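Side-chain contacts in In2-1 family protein, glutathione transferase lambda3 (Populus trichocarpa, PDB 4PQI), which binds glutathione and, as a monomeric plant Lambda-class glutathione transferase, probably catalyses glutathione-dependent thiol transfer: residues T50-G55 with K222-D227; F128-K133 with D155-A160. One frame throughout, in Å; residues are numbered along the deposited sequence.

Contact 1 of 2, residues T50-G55 with K222-D227; sequences TRNFKG and KQTKTD. With CA (calcium ion), chain E.
Asn52, near the end of helix 42-54, meets Gln223 and Thr224 with its amide nitrogen. Asn52 ND2 comes within 3.4 Å of the methyl CG2 of Thr224, a van der Waals contact, and 4.2 Å of CB of Gln223. The same nitrogen also has a hydrogen-bond partner just beyond the segments. Asn52 and Thr224 lie alongside each other, pointing opposite ways, whereas the amide planes of Asn52 and Gln223 are turned 49° apart. In Thr224 the hydroxyl sits between backbone N and carbonyl carbon (chi1 70°), which leaves CG2 beside the backbone N, where Asn52 meets it.

The place is the interdomain interface of the glutathione transferase fold: helix 42-54 of the thioredoxin-like N-terminal domain, whose first residues help line the glutathione pocket, against a loop of the helical C-terminal domain. That loop opens with a type I turn from Lys222 to Lys225.

Polar bonds outside the contact hold some of its neighbours. Thr224 OG1 is tied to Tyr221 O and also to Gln45 NE2, the latter a link back to helix 42-54. Arg51 is held by Ile60 O and a salt bridge to Glu13.

Metal binding occupies the helix end. Gly55, at positive phi, closes a Schellman motif, with Gly55 N bonded to Asn52 O at 3.0 Å, and its own O ligates a calcium ion at 2.4 Å alongside Glu59 and four waters.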
loop_
_atom_site.group_PDB
_atom_site.type_symbol
_atom_site.label_atom_id
_atom_site.label_comp_id
_atom_site.label_asym_id
_atom_site.label_seq_id
_atom_site.Cartn_x
_atom_site.Cartn_y
_atom_site.Cartn_z
ATOM N N THR A 50 4.324 -5.837 -1.195
ATOM C CA THR A 50 5.703 -5.990 -1.638
ATOM C C THR A 50 6.309 -7.283 -1.087
ATOM O O THR A 50 6.937 -8.048 -1.828
ATOM C CB THR A 50 6.600 -4.761 -1.254
ATOM O OG1 THR A 50 6.009 -3.544 -1.716
ATOM C CG2 THR A 50 7.972 -4.896 -1.855
ATOM N N ARG A 51 6.105 -7.525 0.208
ATOM C CA ARG A 51 6.554 -8.753 0.878
ATOM C C ARG A 51 6.055 -9.998 0.155
ATOM O O ARG A 51 6.816 -10.941 -0.110
ATOM C CB ARG A 51 6.033 -8.758 2.319
ATOM C CG ARG A 51 6.191 -10.072 3.081
ATOM C CD ARG A 51 5.491 -9.929 4.434
ATOM N NE ARG A 51 5.369 -11.165 5.205
ATOM C CZ ARG A 51 4.308 -11.971 5.202
ATOM N NH1 ARG A 51 3.257 -11.730 4.428
ATOM N NH2 ARG A 51 4.314 -13.048 5.967
ATOM N N ASN A 52 4.761 -9.983 -0.155
ATOM C CA ASN A 52 4.091 -11.096 -0.807
ATOM C C ASN A 52 4.648 -11.334 -2.213
ATOM O O ASN A 52 5.088 -12.440 -2.536
ATOM C CB ASN A 52 2.574 -10.852 -0.851
ATOM C CG ASN A 52 1.917 -10.894 0.539
ATOM O OD1 ASN A 52 2.576 -11.173 1.544
ATOM N ND2 ASN A 52 0.617 -10.605 0.594
ATOM N N PHE A 53 4.644 -10.293 -3.036
ATOM C CA PHE A 53 5.098 -10.414 -4.421
ATOM C C PHE A 53 6.529 -10.951 -4.555
ATOM O O PHE A 53 6.791 -11.837 -5.370
ATOM C CB PHE A 53 4.967 -9.081 -5.148
ATOM C CG PHE A 53 5.092 -9.200 -6.631
ATOM C CD1 PHE A 53 3.965 -9.412 -7.421
ATOM C CD2 PHE A 53 6.334 -9.113 -7.244
ATOM C CE1 PHE A 53 4.072 -9.530 -8.796
ATOM C CE2 PHE A 53 6.450 -9.233 -8.626
ATOM C CZ PHE A 53 5.317 -9.434 -9.399
ATOM N N LYS A 54 7.448 -10.442 -3.741
ATOM C CA LYS A 54 8.841 -10.870 -3.831
ATOM C C LYS A 54 9.077 -12.276 -3.255
ATOM O O LYS A 54 10.156 -12.860 -3.423
ATOM C CB LYS A 54 9.779 -9.824 -3.206
ATOM C CG LYS A 54 9.682 -8.441 -3.845
ATOM C CD LYS A 54 10.780 -7.473 -3.347
ATOM C CE LYS A 54 12.176 -7.970 -3.687
ATOM N NZ LYS A 54 12.618 -7.554 -5.055
ATOM N N GLY A 55 8.050 -12.825 -2.611
ATOM C CA GLY A 55 8.105 -14.166 -2.057
ATOM C C GLY A 55 8.792 -14.170 -0.713
ATOM O O GLY A 55 9.461 -15.136 -0.367
ATOM N N LYS A 222 -4.353 -9.215 -3.892
ATOM C CA LYS A 222 -5.691 -9.646 -3.489
ATOM C C LYS A 222 -5.721 -10.140 -2.050
ATOM O O LYS A 222 -6.654 -9.832 -1.309
ATOM C CB LYS A 222 -6.234 -10.731 -4.430
ATOM C CG LYS A 222 -6.621 -10.219 -5.810
ATOM C CD LYS A 222 -7.385 -11.274 -6.608
ATOM C CE LYS A 222 -6.495 -12.446 -6.946
ATOM N NZ LYS A 222 -7.152 -13.425 -7.855
ATOM N N GLN A 223 -4.684 -10.891 -1.672
ATOM C CA GLN A 223 -4.484 -11.387 -0.312
ATOM C C GLN A 223 -4.493 -10.310 0.782
ATOM O O GLN A 223 -4.664 -10.636 1.950
ATOM C CB GLN A 223 -3.156 -12.156 -0.230
ATOM C CG GLN A 223 -3.114 -13.406 -1.070
ATOM C CD GLN A 223 -1.818 -14.168 -0.925
ATOM O OE1 GLN A 223 -1.022 -13.899 -0.022
ATOM N NE2 GLN A 223 -1.594 -15.130 -1.821
ATOM N N THR A 224 -4.297 -9.043 0.415
ATOM C CA THR A 224 -4.107 -7.990 1.418
ATOM C C THR A 224 -5.288 -7.023 1.518
ATOM O O THR A 224 -5.294 -6.120 2.364
ATOM C CB THR A 224 -2.867 -7.146 1.098
ATOM O OG1 THR A 224 -3.138 -6.363 -0.060
ATOM C CG2 THR A 224 -1.664 -8.039 0.843
ATOM N N LYS A 225 -6.285 -7.221 0.659
ATOM C CA LYS A 225 -7.423 -6.305 0.572
ATOM C C LYS A 225 -8.292 -6.248 1.833
ATOM O O LYS A 225 -8.565 -7.264 2.471
ATOM C CB LYS A 225 -8.279 -6.613 -0.666
ATOM C CG LYS A 225 -7.628 -6.126 -1.955
ATOM C CD LYS A 225 -8.466 -6.427 -3.193
ATOM C CE LYS A 225 -9.541 -5.384 -3.402
ATOM N NZ LYS A 225 -10.221 -5.577 -4.709
ATOM N N THR A 226 -8.740 -5.036 2.151
ATOM C CA THR A 226 -9.477 -4.734 3.373
ATOM C C THR A 226 -10.987 -4.930 3.185
ATOM O O THR A 226 -11.487 -4.962 2.058
ATOM C CB THR A 226 -9.160 -3.280 3.838
ATOM O OG1 THR A 226 -9.511 -3.109 5.218
ATOM C CG2 THR A 226 -9.889 -2.248 2.975
ATOM N N ASP A 227 -11.707 -5.068 4.295
ATOM C CA ASP A 227 -13.160 -5.254 4.274
ATOM C C ASP A 227 -13.870 -3.970 3.831
ATOM O O ASP A 227 -13.787 -2.945 4.520
ATOM C CB ASP A 227 -13.637 -5.657 5.670
ATOM C CG ASP A 227 -15.056 -6.193 5.680
ATOM O OD1 ASP A 227 -15.291 -7.191 6.397
ATOM O OD2 ASP A 227 -15.932 -5.623 4.989
HETATM CA CA CA E . 10.810 -16.809 0.676
HETATM O O HOH W 1 11.140 -18.957 2.204
HETATM O O HOH W 2 8.755 -17.099 1.686
HETATM O O HOH W 3 10.301 -18.175 -1.355
HETATM O O HOH W 4 12.695 -15.953 -0.738
#

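Contact 2 of 2, residues F128-K133 with D155-A160. Unlike the reference sequence in segment 155-160: His156 (reference Tyr).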
loop_
_atom_site.group_PDB
_atom_site.type_symbol
_atom_site.label_atom_id
_atom_site.label_comp_id
_atom_site.label_asym_id
_atom_site.label_seq_id
_atom_site.Cartn_x
_atom_site.Cartn_y
_atom_site.Cartn_z
ATOM N N PHE A 128 6.465 8.703 -6.916
ATOM C CA PHE A 128 6.698 8.603 -5.467
ATOM C C PHE A 128 6.527 9.968 -4.774
ATOM O O PHE A 128 5.872 10.085 -3.734
ATOM C CB PHE A 128 8.100 8.036 -5.180
ATOM C CG PHE A 128 8.219 6.557 -5.438
ATOM C CD1 PHE A 128 7.212 5.682 -5.028
ATOM C CD2 PHE A 128 9.323 6.038 -6.087
ATOM C CE1 PHE A 128 7.311 4.312 -5.257
ATOM C CE2 PHE A 128 9.426 4.667 -6.325
ATOM C CZ PHE A 128 8.413 3.808 -5.905
ATOM N N SER A 129 7.119 10.996 -5.366
ATOM C CA SER A 129 7.031 12.342 -4.823
ATOM C C SER A 129 5.584 12.831 -4.760
ATOM O O SER A 129 5.211 13.553 -3.837
ATOM C CB SER A 129 7.872 13.303 -5.659
ATOM O OG SER A 129 9.255 13.051 -5.464
ATOM N N TYR A 130 4.774 12.425 -5.731
ATOM C CA TYR A 130 3.388 12.876 -5.791
ATOM C C TYR A 130 2.448 12.129 -4.820
ATOM O O TYR A 130 1.314 12.545 -4.623
ATOM C CB TYR A 130 2.873 12.810 -7.238
ATOM C CG TYR A 130 1.439 13.254 -7.427
ATOM C CD1 TYR A 130 0.439 12.322 -7.695
ATOM C CD2 TYR A 130 1.078 14.592 -7.326
ATOM C CE1 TYR A 130 -0.876 12.704 -7.867
ATOM C CE2 TYR A 130 -0.251 14.989 -7.505
ATOM C CZ TYR A 130 -1.217 14.032 -7.766
ATOM O OH TYR A 130 -2.534 14.383 -7.933
ATOM N N THR A 131 2.919 11.065 -4.170
ATOM C CA THR A 131 2.009 10.242 -3.353
ATOM C C THR A 131 1.283 10.993 -2.220
ATOM O O THR A 131 0.076 10.846 -2.042
ATOM C CB THR A 131 2.693 8.989 -2.763
ATOM O OG1 THR A 131 3.773 9.378 -1.914
ATOM C CG2 THR A 131 3.198 8.074 -3.868
ATOM N N ASP A 132 2.013 11.785 -1.452
ATOM C CA ASP A 132 1.388 12.519 -0.349
ATOM C C ASP A 132 0.540 13.692 -0.864
ATOM O O ASP A 132 -0.463 14.045 -0.239
ATOM C CB ASP A 132 2.418 12.957 0.718
ATOM C CG ASP A 132 3.536 13.819 0.146
ATOM O OD1 ASP A 132 3.826 13.703 -1.063
ATOM O OD2 ASP A 132 4.134 14.609 0.912
ATOM N N LYS A 133 0.916 14.280 -2.004
ATOM C CA LYS A 133 0.045 15.288 -2.621
ATOM C C LYS A 133 -1.274 14.687 -3.141
ATOM O O LYS A 133 -2.336 15.304 -3.001
ATOM C CB LYS A 133 0.746 16.080 -3.726
ATOM C CG LYS A 133 -0.172 17.131 -4.366
ATOM C CD LYS A 133 0.571 18.107 -5.268
ATOM C CE LYS A 133 -0.366 19.177 -5.822
ATOM N NZ LYS A 133 -0.892 20.083 -4.758
ATOM N N ASP A 155 -7.154 12.672 -12.237
ATOM C CA ASP A 155 -6.743 13.029 -13.595
ATOM C C ASP A 155 -5.217 12.894 -13.713
ATOM O O ASP A 155 -4.701 12.416 -14.718
ATOM C CB ASP A 155 -7.175 14.458 -13.953
ATOM C CG ASP A 155 -8.646 14.563 -14.318
ATOM O OD1 ASP A 155 -9.362 13.533 -14.289
ATOM O OD2 ASP A 155 -9.095 15.692 -14.624
ATOM N N HIS A 156 -4.504 13.318 -12.680
ATOM C CA HIS A 156 -3.057 13.195 -12.673
ATOM C C HIS A 156 -2.651 11.725 -12.837
ATOM O O HIS A 156 -1.769 11.403 -13.622
ATOM C CB HIS A 156 -2.459 13.808 -11.406
ATOM C CG HIS A 156 -1.065 14.327 -11.588
ATOM N ND1 HIS A 156 -0.760 15.338 -12.474
ATOM C CD2 HIS A 156 0.109 13.961 -11.017
ATOM C CE1 HIS A 156 0.540 15.579 -12.435
ATOM N NE2 HIS A 156 1.089 14.758 -11.556
ATOM N N LEU A 157 -3.329 10.822 -12.137
ATOM C CA LEU A 157 -3.033 9.400 -12.306
ATOM C C LEU A 157 -3.425 8.876 -13.689
ATOM O O LEU A 157 -2.689 8.087 -14.293
ATOM C CB LEU A 157 -3.691 8.562 -11.217
ATOM C CG LEU A 157 -3.288 8.864 -9.778
ATOM C CD1 LEU A 157 -3.889 7.814 -8.865
ATOM C CD2 LEU A 157 -1.793 8.918 -9.640
ATOM N N GLU A 158 -4.583 9.304 -14.186
ATOM C CA GLU A 158 -5.010 8.945 -15.539
ATOM C C GLU A 158 -3.962 9.368 -16.578
ATOM O O GLU A 158 -3.563 8.577 -17.446
ATOM C CB GLU A 158 -6.372 9.584 -15.867
ATOM C CG GLU A 158 -6.880 9.342 -17.294
ATOM C CD GLU A 158 -7.200 7.888 -17.552
ATOM O OE1 GLU A 158 -7.238 7.096 -16.586
ATOM O OE2 GLU A 158 -7.406 7.522 -18.721
ATOM N N ASN A 159 -3.526 10.622 -16.489
ATOM C CA ASN A 159 -2.548 11.139 -17.442
ATOM C C ASN A 159 -1.161 10.483 -17.309
ATOM O O ASN A 159 -0.524 10.168 -18.316
ATOM C CB ASN A 159 -2.501 12.663 -17.373
ATOM C CG ASN A 159 -3.754 13.297 -17.972
ATOM O OD1 ASN A 159 -4.155 12.954 -19.073
ATOM N ND2 ASN A 159 -4.386 14.197 -17.233
ATOM N N ALA A 160 -0.724 10.248 -16.071
ATOM C CA ALA A 160 0.510 9.516 -15.814
ATOM C C ALA A 160 0.508 8.157 -16.516
ATOM O O ALA A 160 1.535 7.738 -17.058
ATOM C CB ALA A 160 0.745 9.342 -14.287
#
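Tyr130 reaches from helix 118-139 to His156 and Leu157 of helix 151-160, and a single aromatic side chain thereby carries the first segment's share of the contact. Two residues before it, Phe128 offers a carbonyl oxygen that accepts two bonds from Thr131, one from the backbone N at 3.1 Å and one from OG1 at 2.9 Å, the hydroxyl lying in the carbonyl plane. The Phe128 ring itself engages Lys102 in a cation-pi contact.

At Tyr130 the first torsion sets CG opposite the backbone N (chi1 180°), sending the ring across to the other helix. His156, which replaces the tyrosine of the reference sequence, lays CD2 over the centre of one face, 3.4 Å above the plane. The two rings are oblique, with centroids 4.4 Å apart and planes at 49°. The phenol oxygen OH lies 3.5 Å from His156 CB, while Leu157 CD2 approaches the ring edge, 4.3 Å from CE1. An alanine in place of Tyr130 is likely to leave the imidazole without the surface it rests on and to open a gap beside Leu157.

Thr131 turns its CB from the second helix and touches Tyr182 of helix 177-197, which also meets Tyr130 and Leu157. Beyond it the helix is kinked: the N atoms of Asp132 and Lys133 lack bonds to the preceding turn, and Asp132 OD1 takes only a weak one from Lys133 N.

Between the two helices, then, attraction rests mainly on dispersion, from the oblique ring pair and the leucine methyl at the ring edge; this probably constrains orientation less strictly than directional polar bonds would.

Followed from the N terminus, the chain lays down residues 50-55 at the end of helix 42-54, passes through the rest of the thioredoxin-like sheet, and enters the helical domain. There contact 2 closes a short loop of 21 residues, joining helices 118-139 and 151-160, with helix 146-149 between them in sequence. The chain then runs on through helices 177-197 and 206-215 before residues 222-227 return to the N-terminal domain and close contact 1, with 166 residues in between. Contact 2 is therefore nested within contact 1, and the loops do not cross. One acts inside the C-terminal domain, the other between domains; their centres are 22 Å apart and their nearest atoms about 9 Å, without touching.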